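Local coordinates for protein YbgK (Escherichia coli, PDB 5DUD) that forms subunit C of the ATP-dependent 5-oxoprolinase, which cleaves 5-oxoproline to L-glutamate while hydrolysing ATP to ADP and phosphate, at residues A[68-73]-A[90-95]; A[51-56]-A[111-116]; A[80-85]-A[96-101]. All coordinates share one frame; numbering follows the deposited sequence.

Contact 1 (A[68-73]-A[90-95]); sequences GWFALT and WRLPMK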
loop_
_atom_site.group_PDB
_atom_site.type_symbol
_atom_site.label_atom_id
_atom_site.label_comp_id
_atom_site.label_asym_id
_atom_site.label_seq_id
_atom_site.Cartn_x
_atom_site.Cartn_y
_atom_site.Cartn_z
ATOM N N GLY A 68 -10.955 13.780 29.587
ATOM C CA GLY A 68 -9.822 14.252 28.810
ATOM C C GLY A 68 -10.235 15.254 27.762
ATOM O O GLY A 68 -11.125 16.072 28.000
ATOM N N TRP A 69 -9.586 15.202 26.595
ATOM C CA TRP A 69 -9.862 16.102 25.471
ATOM C C TRP A 69 -10.013 15.295 24.193
ATOM O O TRP A 69 -9.513 14.171 24.122
ATOM C CB TRP A 69 -8.728 17.133 25.318
ATOM C CG TRP A 69 -8.411 17.893 26.575
ATOM C CD1 TRP A 69 -7.620 17.478 27.605
ATOM C CD2 TRP A 69 -8.868 19.205 26.920
ATOM N NE1 TRP A 69 -7.573 18.443 28.583
ATOM C CE2 TRP A 69 -8.324 19.518 28.185
ATOM C CE3 TRP A 69 -9.684 20.150 26.283
ATOM C CZ2 TRP A 69 -8.570 20.737 28.822
ATOM C CZ3 TRP A 69 -9.916 21.363 26.911
ATOM C CH2 TRP A 69 -9.374 21.642 28.170
ATOM N N PHE A 70 -10.702 15.858 23.182
ATOM C CA PHE A 70 -10.900 15.191 21.893
ATOM C C PHE A 70 -10.991 16.214 20.754
ATOM O O PHE A 70 -11.044 17.420 21.001
ATOM C CB PHE A 70 -12.153 14.293 21.923
ATOM C CG PHE A 70 -13.461 14.964 21.569
ATOM C CD1 PHE A 70 -14.140 15.734 22.500
ATOM C CD2 PHE A 70 -14.036 14.784 20.319
ATOM C CE1 PHE A 70 -15.362 16.326 22.183
ATOM C CE2 PHE A 70 -15.250 15.390 19.998
ATOM C CZ PHE A 70 -15.903 16.158 20.930
ATOM N N ALA A 71 -11.000 15.721 19.515
ATOM C CA ALA A 71 -11.083 16.577 18.333
ATOM C C ALA A 71 -11.601 15.800 17.124
ATOM O O ALA A 71 -11.401 14.588 17.042
ATOM C CB ALA A 71 -9.714 17.167 18.027
ATOM N N LEU A 72 -12.267 16.503 16.190
ATOM C CA LEU A 72 -12.805 15.929 14.950
ATOM C C LEU A 72 -12.254 16.686 13.734
ATOM O O LEU A 72 -12.148 17.908 13.785
ATOM C CB LEU A 72 -14.338 15.987 14.943
ATOM C CG LEU A 72 -15.108 14.935 15.740
ATOM C CD1 LEU A 72 -16.558 15.368 15.906
ATOM C CD2 LEU A 72 -15.043 13.562 15.069
ATOM N N THR A 73 -11.850 15.963 12.673
ATOM C CA THR A 73 -11.312 16.545 11.433
ATOM C C THR A 73 -11.915 15.779 10.237
ATOM O O THR A 73 -12.792 14.934 10.427
ATOM C CB THR A 73 -9.765 16.508 11.436
ATOM O OG1 THR A 73 -9.350 15.205 11.817
ATOM C CG2 THR A 73 -9.135 17.565 12.351
ATOM N N TRP A 90 -11.092 21.588 16.356
ATOM C CA TRP A 90 -11.032 22.226 17.673
ATOM C C TRP A 90 -10.620 21.243 18.761
ATOM O O TRP A 90 -11.041 20.087 18.702
ATOM C CB TRP A 90 -12.421 22.802 18.019
ATOM C CG TRP A 90 -12.598 24.229 17.617
ATOM C CD1 TRP A 90 -12.836 24.711 16.364
ATOM C CD2 TRP A 90 -12.575 25.364 18.487
ATOM N NE1 TRP A 90 -12.950 26.080 16.399
ATOM C CE2 TRP A 90 -12.819 26.506 17.695
ATOM C CE3 TRP A 90 -12.409 25.525 19.870
ATOM C CZ2 TRP A 90 -12.852 27.795 18.232
ATOM C CZ3 TRP A 90 -12.463 26.801 20.404
ATOM C CH2 TRP A 90 -12.676 27.919 19.588
ATOM N N ARG A 91 -9.840 21.698 19.773
ATOM C CA ARG A 91 -9.484 20.852 20.923
ATOM C C ARG A 91 -10.673 20.930 21.878
ATOM O O ARG A 91 -10.768 21.860 22.675
ATOM C CB ARG A 91 -8.151 21.278 21.597
ATOM C CG ARG A 91 -7.955 20.641 22.993
ATOM C CD ARG A 91 -6.565 20.706 23.608
ATOM N NE ARG A 91 -6.075 22.072 23.827
ATOM C CZ ARG A 91 -5.286 22.767 23.003
ATOM N NH1 ARG A 91 -4.884 22.244 21.847
ATOM N NH2 ARG A 91 -4.899 23.996 23.328
ATOM N N LEU A 92 -11.637 20.022 21.705
ATOM C CA LEU A 92 -12.863 20.021 22.495
ATOM C C LEU A 92 -12.670 19.218 23.777
ATOM O O LEU A 92 -11.998 18.188 23.747
ATOM C CB LEU A 92 -14.017 19.440 21.665
ATOM C CG LEU A 92 -14.328 20.162 20.359
ATOM C CD1 LEU A 92 -15.282 19.351 19.534
ATOM C CD2 LEU A 92 -14.857 21.570 20.610
ATOM N N PRO A 93 -13.259 19.648 24.910
ATOM C CA PRO A 93 -13.115 18.872 26.150
ATOM C C PRO A 93 -14.114 17.713 26.214
ATOM O O PRO A 93 -15.176 17.796 25.601
ATOM C CB PRO A 93 -13.416 19.915 27.223
ATOM C CG PRO A 93 -14.436 20.788 26.595
ATOM C CD PRO A 93 -14.099 20.844 25.127
ATOM N N MET A 94 -13.804 16.648 26.971
ATOM C CA MET A 94 -14.735 15.528 27.134
ATOM C C MET A 94 -14.758 15.064 28.578
ATOM O O MET A 94 -13.723 15.053 29.245
ATOM C CB MET A 94 -14.403 14.354 26.202
ATOM C CG MET A 94 -12.981 13.846 26.305
ATOM S SD MET A 94 -12.802 12.264 25.451
ATOM C CE MET A 94 -11.569 11.447 26.482
ATOM N N LYS A 95 -15.957 14.714 29.058
ATOM C CA LYS A 95 -16.204 14.213 30.406
ATOM C C LYS A 95 -16.586 12.735 30.259
ATOM O O LYS A 95 -16.698 12.247 29.134
ATOM C CB LYS A 95 -17.321 15.035 31.112
ATOM C CG LYS A 95 -17.331 16.546 30.806
ATOM C CD LYS A 95 -16.806 17.406 31.952
ATOM C CE LYS A 95 -16.812 18.883 31.607
ATOM N NZ LYS A 95 -17.764 19.655 32.450
HETATM O O HOH W 1 -13.433 19.065 16.967
#
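Phe70 and Leu92 form the tightly packed half of this antiparallel pairing. The buried phenyl ring lies obliquely across the leucine, its CE1 and CZ set against Leu92 CB and CD1. It gets there because Phe70 CG sits between the backbone N and the carbonyl carbon (chi1 87°), which swings the ring over toward the partner strand. The carbonyl O of Pro93 meets the ring edge in plane, and Met94 CB approaches Phe70 CD1 at 4.0 Å. Beneath this layer the backbones are stitched at two hydrogen-bonded pairs, Gly68 with Met94 and Phe70 with Leu92. In the second pair Phe70 N reaches Leu92 O at 2.7 Å.

The other face, carrying Trp69 and Pro93, is looser and turned to solvent. Here the indole slants over the proline, Trp69 CZ3 lying 3.8 Å from Pro93 CB, while Arg91 CD stands above one ring face near its rim. The guanidinium goes elsewhere, Arg91 NH1 bonding the carbonyl of Leu43. Before Leu92, at the inverse gamma turn centred on Arg91, the direct backbone bonds between the two segments give way to a water that joins Leu72 N to Trp90 O.

Strand 92-94 is the edge of a five-stranded antiparallel sheet. Strand 68-74 pairs on its other side with strand 110-115; helix 34-44 packs against Ala71, and strand 99-102 lies over the Phe70 face.

Contact 2 (A[51-56]-A[111-116]); sequences PALEIT and SYLAVA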
loop_
_atom_site.group_PDB
_atom_site.type_symbol
_atom_site.label_atom_id
_atom_site.label_comp_id
_atom_site.label_asym_id
_atom_site.label_seq_id
_atom_site.Cartn_x
_atom_site.Cartn_y
_atom_site.Cartn_z
ATOM N N PRO A 51 -2.140 7.015 16.850
ATOM C CA PRO A 51 -3.321 6.300 16.327
ATOM C C PRO A 51 -4.644 7.039 16.561
ATOM O O PRO A 51 -4.950 7.415 17.692
ATOM C CB PRO A 51 -3.305 4.952 17.067
ATOM C CG PRO A 51 -2.066 4.923 17.869
ATOM C CD PRO A 51 -1.533 6.299 17.990
ATOM N N ALA A 52 -5.423 7.237 15.479
ATOM C CA ALA A 52 -6.737 7.891 15.508
ATOM C C ALA A 52 -7.727 7.116 14.629
ATOM O O ALA A 52 -7.314 6.480 13.663
ATOM C CB ALA A 52 -6.618 9.332 15.030
ATOM N N LEU A 53 -9.026 7.171 14.954
ATOM C CA LEU A 53 -10.037 6.431 14.197
ATOM C C LEU A 53 -10.345 7.051 12.849
ATOM O O LEU A 53 -10.727 8.212 12.806
ATOM C CB LEU A 53 -11.364 6.355 14.972
ATOM C CG LEU A 53 -11.336 5.698 16.329
ATOM C CD1 LEU A 53 -12.697 5.784 16.989
ATOM C CD2 LEU A 53 -10.884 4.272 16.220
ATOM N N GLU A 54 -10.271 6.269 11.763
ATOM C CA GLU A 54 -10.714 6.715 10.439
ATOM C C GLU A 54 -12.171 6.294 10.320
ATOM O O GLU A 54 -12.494 5.183 10.734
ATOM C CB GLU A 54 -9.861 6.110 9.312
ATOM C CG GLU A 54 -10.365 6.458 7.919
ATOM C CD GLU A 54 -9.433 6.064 6.793
ATOM O OE1 GLU A 54 -9.681 5.015 6.155
ATOM O OE2 GLU A 54 -8.457 6.806 6.542
ATOM N N ILE A 55 -13.056 7.174 9.814
ATOM C CA ILE A 55 -14.493 6.886 9.676
ATOM C C ILE A 55 -14.897 7.191 8.251
ATOM O O ILE A 55 -14.568 8.272 7.782
ATOM C CB ILE A 55 -15.342 7.730 10.678
ATOM C CG1 ILE A 55 -14.774 7.710 12.123
ATOM C CG2 ILE A 55 -16.802 7.283 10.679
ATOM C CD1 ILE A 55 -14.972 9.003 12.845
ATOM N N THR A 56 -15.615 6.275 7.566
ATOM C CA THR A 56 -16.069 6.484 6.190
ATOM C C THR A 56 -17.573 6.718 6.205
ATOM O O THR A 56 -18.319 5.841 6.639
ATOM C CB THR A 56 -15.681 5.298 5.307
ATOM O OG1 THR A 56 -14.277 5.072 5.449
ATOM C CG2 THR A 56 -16.035 5.527 3.831
ATOM N N SER A 111 -13.930 10.939 7.808
ATOM C CA SER A 111 -13.828 11.773 9.011
ATOM C C SER A 111 -12.907 11.094 10.021
ATOM O O SER A 111 -12.865 9.868 10.070
ATOM C CB SER A 111 -15.217 11.993 9.615
ATOM O OG SER A 111 -15.234 13.015 10.600
ATOM N N TYR A 112 -12.170 11.879 10.822
ATOM C CA TYR A 112 -11.225 11.324 11.800
ATOM C C TYR A 112 -11.562 11.776 13.221
ATOM O O TYR A 112 -12.039 12.889 13.413
ATOM C CB TYR A 112 -9.782 11.709 11.431
ATOM C CG TYR A 112 -9.394 11.190 10.066
ATOM C CD1 TYR A 112 -9.819 11.836 8.911
ATOM C CD2 TYR A 112 -8.708 9.991 9.924
ATOM C CE1 TYR A 112 -9.568 11.304 7.651
ATOM C CE2 TYR A 112 -8.421 9.465 8.667
ATOM C CZ TYR A 112 -8.855 10.126 7.531
ATOM O OH TYR A 112 -8.578 9.636 6.277
ATOM N N LEU A 113 -11.321 10.894 14.211
ATOM C CA LEU A 113 -11.587 11.155 15.623
ATOM C C LEU A 113 -10.360 10.778 16.470
ATOM O O LEU A 113 -10.019 9.599 16.565
ATOM C CB LEU A 113 -12.831 10.363 16.073
ATOM C CG LEU A 113 -13.177 10.399 17.565
ATOM C CD1 LEU A 113 -13.324 11.824 18.063
ATOM C CD2 LEU A 113 -14.440 9.629 17.849
ATOM N N ALA A 114 -9.719 11.783 17.093
ATOM C CA ALA A 114 -8.541 11.600 17.941
ATOM C C ALA A 114 -8.829 12.033 19.376
ATOM O O ALA A 114 -9.544 13.012 19.596
ATOM C CB ALA A 114 -7.381 12.403 17.387
ATOM N N VAL A 115 -8.256 11.315 20.344
ATOM C CA VAL A 115 -8.432 11.600 21.771
ATOM C C VAL A 115 -7.053 11.788 22.409
ATOM O O VAL A 115 -6.062 11.289 21.879
ATOM C CB VAL A 115 -9.268 10.500 22.481
ATOM C CG1 VAL A 115 -10.575 10.241 21.736
ATOM C CG2 VAL A 115 -8.482 9.204 22.656
ATOM N N ALA A 116 -6.995 12.501 23.547
ATOM C CA ALA A 116 -5.742 12.785 24.267
ATOM C C ALA A 116 -5.118 11.511 24.846
ATOM O O ALA A 116 -5.793 10.761 25.549
ATOM C CB ALA A 116 -5.997 13.783 25.381
#
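Glu54 OE2 is gripped by two donors, the hydroxyl of Tyr112 across the contact and the backbone N of Leu32. Tyr112 OH donates a hydrogen bond to Glu54 OE2 over 2.8 Å, coming from above the carboxylate plane, and itself takes a hydrogen bond from Asp33 N. The two side chains run alongside each other in the same direction, and Glu54 CG lies 3.7 Å from Tyr112 CE2. Glu54 can keep pace with the ring because its CG is anti to the backbone N (chi1 175°) and the chain stays extended at chi2, bringing the carboxylate to the phenol end with its plane 79° from the ring. The other oxygen, OE1, forms a salt bridge with Arg206, so this buried charge is probably well compensated.

Strands 52-56 and 111-115 run antiparallel inside the five-stranded sheet of the carboxyltransferase-type domain, whose family belongs to the cyclophilin-like clan. Leu53 pairs with Leu113 and Ile55 with Ser111 through reciprocal backbone bonds; Ile55 N to Ser111 O and Ser111 N to Ile55 O both measure 2.7 Å. Between them Glu54 and Tyr112 make a non-hydrogen-bonded pair.

The face opposite Glu54 is mostly apolar. Ile55 CD1 comes 4.1 Å from Leu113 CB, and Leu53 CD1 lies 4.3 Å from Leu113 CD2. Ser111 is the polar exception: its OG shares one hydrogen between the carbonyls of Thr73 and Ala75. Back on the Glu54 face, under helix 34-44, Ala52 CB touches Ala114 CB at 3.9 Å.

Contact 3 (A[80-85]-A[96-101]); sequences RLDDNA and AGQRLT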
loop_
_atom_site.group_PDB
_atom_site.type_symbol
_atom_site.label_atom_id
_atom_site.label_comp_id
_atom_site.label_asym_id
_atom_site.label_seq_id
_atom_site.Cartn_x
_atom_site.Cartn_y
_atom_site.Cartn_z
ATOM N N ARG A 80 -22.853 15.782 17.070
ATOM C CA ARG A 80 -23.607 16.263 18.225
ATOM C C ARG A 80 -23.106 15.527 19.462
ATOM O O ARG A 80 -23.104 14.295 19.472
ATOM C CB ARG A 80 -25.136 16.075 18.040
ATOM C CG ARG A 80 -25.895 17.397 17.902
ATOM C CD ARG A 80 -27.398 17.213 17.969
ATOM N NE ARG A 80 -28.104 18.490 17.822
ATOM C CZ ARG A 80 -28.358 19.362 18.800
ATOM N NH1 ARG A 80 -27.966 19.110 20.048
ATOM N NH2 ARG A 80 -29.007 20.490 18.540
ATOM N N LEU A 81 -22.628 16.287 20.473
ATOM C CA LEU A 81 -22.143 15.767 21.756
ATOM C C LEU A 81 -23.206 15.993 22.842
ATOM O O LEU A 81 -23.281 17.076 23.424
ATOM C CB LEU A 81 -20.813 16.449 22.141
ATOM C CG LEU A 81 -20.134 16.003 23.460
ATOM C CD1 LEU A 81 -19.652 14.563 23.384
ATOM C CD2 LEU A 81 -18.941 16.901 23.805
ATOM N N ASP A 82 -24.020 14.955 23.101
ATOM C CA ASP A 82 -25.107 14.934 24.085
ATOM C C ASP A 82 -26.191 15.995 23.759
ATOM O O ASP A 82 -27.162 15.642 23.088
ATOM C CB ASP A 82 -24.589 15.073 25.547
ATOM C CG ASP A 82 -24.393 13.779 26.342
ATOM O OD1 ASP A 82 -24.224 12.701 25.715
ATOM O OD2 ASP A 82 -24.351 13.851 27.589
ATOM N N ASP A 83 -26.044 17.269 24.210
ATOM C CA ASP A 83 -27.053 18.324 23.996
ATOM C C ASP A 83 -26.472 19.569 23.291
ATOM O O ASP A 83 -27.087 20.638 23.331
ATOM C CB ASP A 83 -27.711 18.727 25.341
ATOM C CG ASP A 83 -26.786 19.309 26.394
ATOM O OD1 ASP A 83 -26.093 18.520 27.073
ATOM O OD2 ASP A 83 -26.759 20.550 26.539
ATOM N N ASN A 84 -25.315 19.425 22.621
ATOM C CA ASN A 84 -24.663 20.519 21.897
ATOM C C ASN A 84 -24.122 20.024 20.568
ATOM O O ASN A 84 -23.798 18.843 20.440
ATOM C CB ASN A 84 -23.514 21.111 22.724
ATOM C CG ASN A 84 -23.874 21.453 24.154
ATOM O OD1 ASN A 84 -23.290 20.925 25.103
ATOM N ND2 ASN A 84 -24.853 22.327 24.341
ATOM N N ALA A 85 -23.984 20.939 19.594
ATOM C CA ALA A 85 -23.445 20.639 18.270
ATOM C C ALA A 85 -21.971 21.041 18.222
ATOM O O ALA A 85 -21.658 22.226 18.325
ATOM C CB ALA A 85 -24.243 21.378 17.205
ATOM N N ALA A 96 -16.793 12.022 31.385
ATOM C CA ALA A 96 -17.177 10.601 31.396
ATOM C C ALA A 96 -18.705 10.428 31.328
ATOM O O ALA A 96 -19.430 11.081 32.080
ATOM C CB ALA A 96 -16.640 9.930 32.652
ATOM N N GLY A 97 -19.163 9.578 30.409
ATOM C CA GLY A 97 -20.577 9.292 30.185
ATOM C C GLY A 97 -21.264 10.116 29.110
ATOM O O GLY A 97 -22.496 10.194 29.114
ATOM N N GLN A 98 -20.506 10.692 28.153
ATOM C CA GLN A 98 -21.070 11.504 27.068
ATOM C C GLN A 98 -20.919 10.787 25.734
ATOM O O GLN A 98 -19.853 10.244 25.461
ATOM C CB GLN A 98 -20.367 12.869 26.999
ATOM C CG GLN A 98 -20.292 13.611 28.327
ATOM C CD GLN A 98 -20.050 15.084 28.117
ATOM O OE1 GLN A 98 -18.922 15.577 28.228
ATOM N NE2 GLN A 98 -21.100 15.817 27.772
ATOM N N ARG A 99 -21.977 10.784 24.909
ATOM C CA ARG A 99 -21.952 10.173 23.578
ATOM C C ARG A 99 -21.726 11.236 22.524
ATOM O O ARG A 99 -22.264 12.333 22.659
ATOM C CB ARG A 99 -23.268 9.448 23.284
ATOM C CG ARG A 99 -23.514 8.239 24.166
ATOM C CD ARG A 99 -24.703 7.446 23.663
ATOM N NE ARG A 99 -24.815 6.136 24.307
ATOM C CZ ARG A 99 -25.630 5.158 23.911
ATOM N NH1 ARG A 99 -26.421 5.325 22.853
ATOM N NH2 ARG A 99 -25.654 4.002 24.563
ATOM N N LEU A 100 -20.941 10.904 21.479
ATOM C CA LEU A 100 -20.638 11.773 20.332
ATOM C C LEU A 100 -21.306 11.158 19.106
ATOM O O LEU A 100 -20.860 10.118 18.633
ATOM C CB LEU A 100 -19.113 11.878 20.148
ATOM C CG LEU A 100 -18.604 12.729 18.985
ATOM C CD1 LEU A 100 -18.726 14.209 19.294
ATOM C CD2 LEU A 100 -17.169 12.368 18.665
ATOM N N THR A 101 -22.337 11.807 18.558
ATOM C CA THR A 101 -23.111 11.227 17.462
ATOM C C THR A 101 -22.851 11.864 16.094
ATOM O O THR A 101 -23.405 12.917 15.784
ATOM C CB THR A 101 -24.602 11.320 17.802
ATOM O OG1 THR A 101 -24.992 12.695 17.877
ATOM C CG2 THR A 101 -24.937 10.629 19.116
#
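A tight beta hairpin, strands 80-81 and 84-85 joined through Asp82 and Asp83, lays Arg80, Leu81 and Asp82 against strand 99-102 at the rim of a six-stranded antiparallel sheet. Arg80 O takes two hydrogen bonds from Thr101. The backbone N of Thr101 lies 2.8 Å from Arg80 O in a nearly straight bond (177°), while Thr101 OG1 donates to the same Arg80 O over 2.9 Å. The two donors arrive from opposite faces of the carbonyl plane. Thr101 OG1 sits between its own backbone N and carbonyl carbon (chi1 64°), which turns the hydroxyl toward Arg80.

The hairpin closes on itself through Leu81 and Asn84, each bonding the other's backbone. It leans on its neighbour by a further, side-chain bond: Asp82 OD1 accepts from Arg99 N at 3.1 Å, met from above the carboxylate plane. The backbone bond beside it, from Asp82 N to Arg99 O, is weak. Across from Asp82 the plane of the Gln98 amide is turned 80° from that of the carboxylate, its OE1 held by Lys95 N, and the guanidinium of Arg99 turns away to a salt bridge with Glu63.

On the Leu81 side the contact is apolar. Leu81 CB lies 4.2 Å from Leu100 CD1, and Leu81 CD1 comes up against the carbonyl O of Arg99. Both leucines also touch Phe64 of strand 60-64.

Overall arrangement
Contact 2 is wholly buried, contact 1 is partly buried at a sheet edge, and contact 3 lies at the surface. Contacts 1 and 2 share one five-stranded sheet, where strands 68-74 and 110-115 are neighbours; contact 3 belongs to the six-stranded sheet packed against it. The sheets meet through hydrocarbon: Phe70 and Leu72 of contact 1 and Leu113 of contact 2 press on Leu100, and Phe70 also reaches Leu81. Polar chemistry follows position. In contact 2 a carboxylate and a phenol are enclosed and satisfied by several partners, whereas contact 3 uses its aspartate and threonine as extra backbone ties near solvent, and contact 1 relies on backbone bonds with aromatic packing.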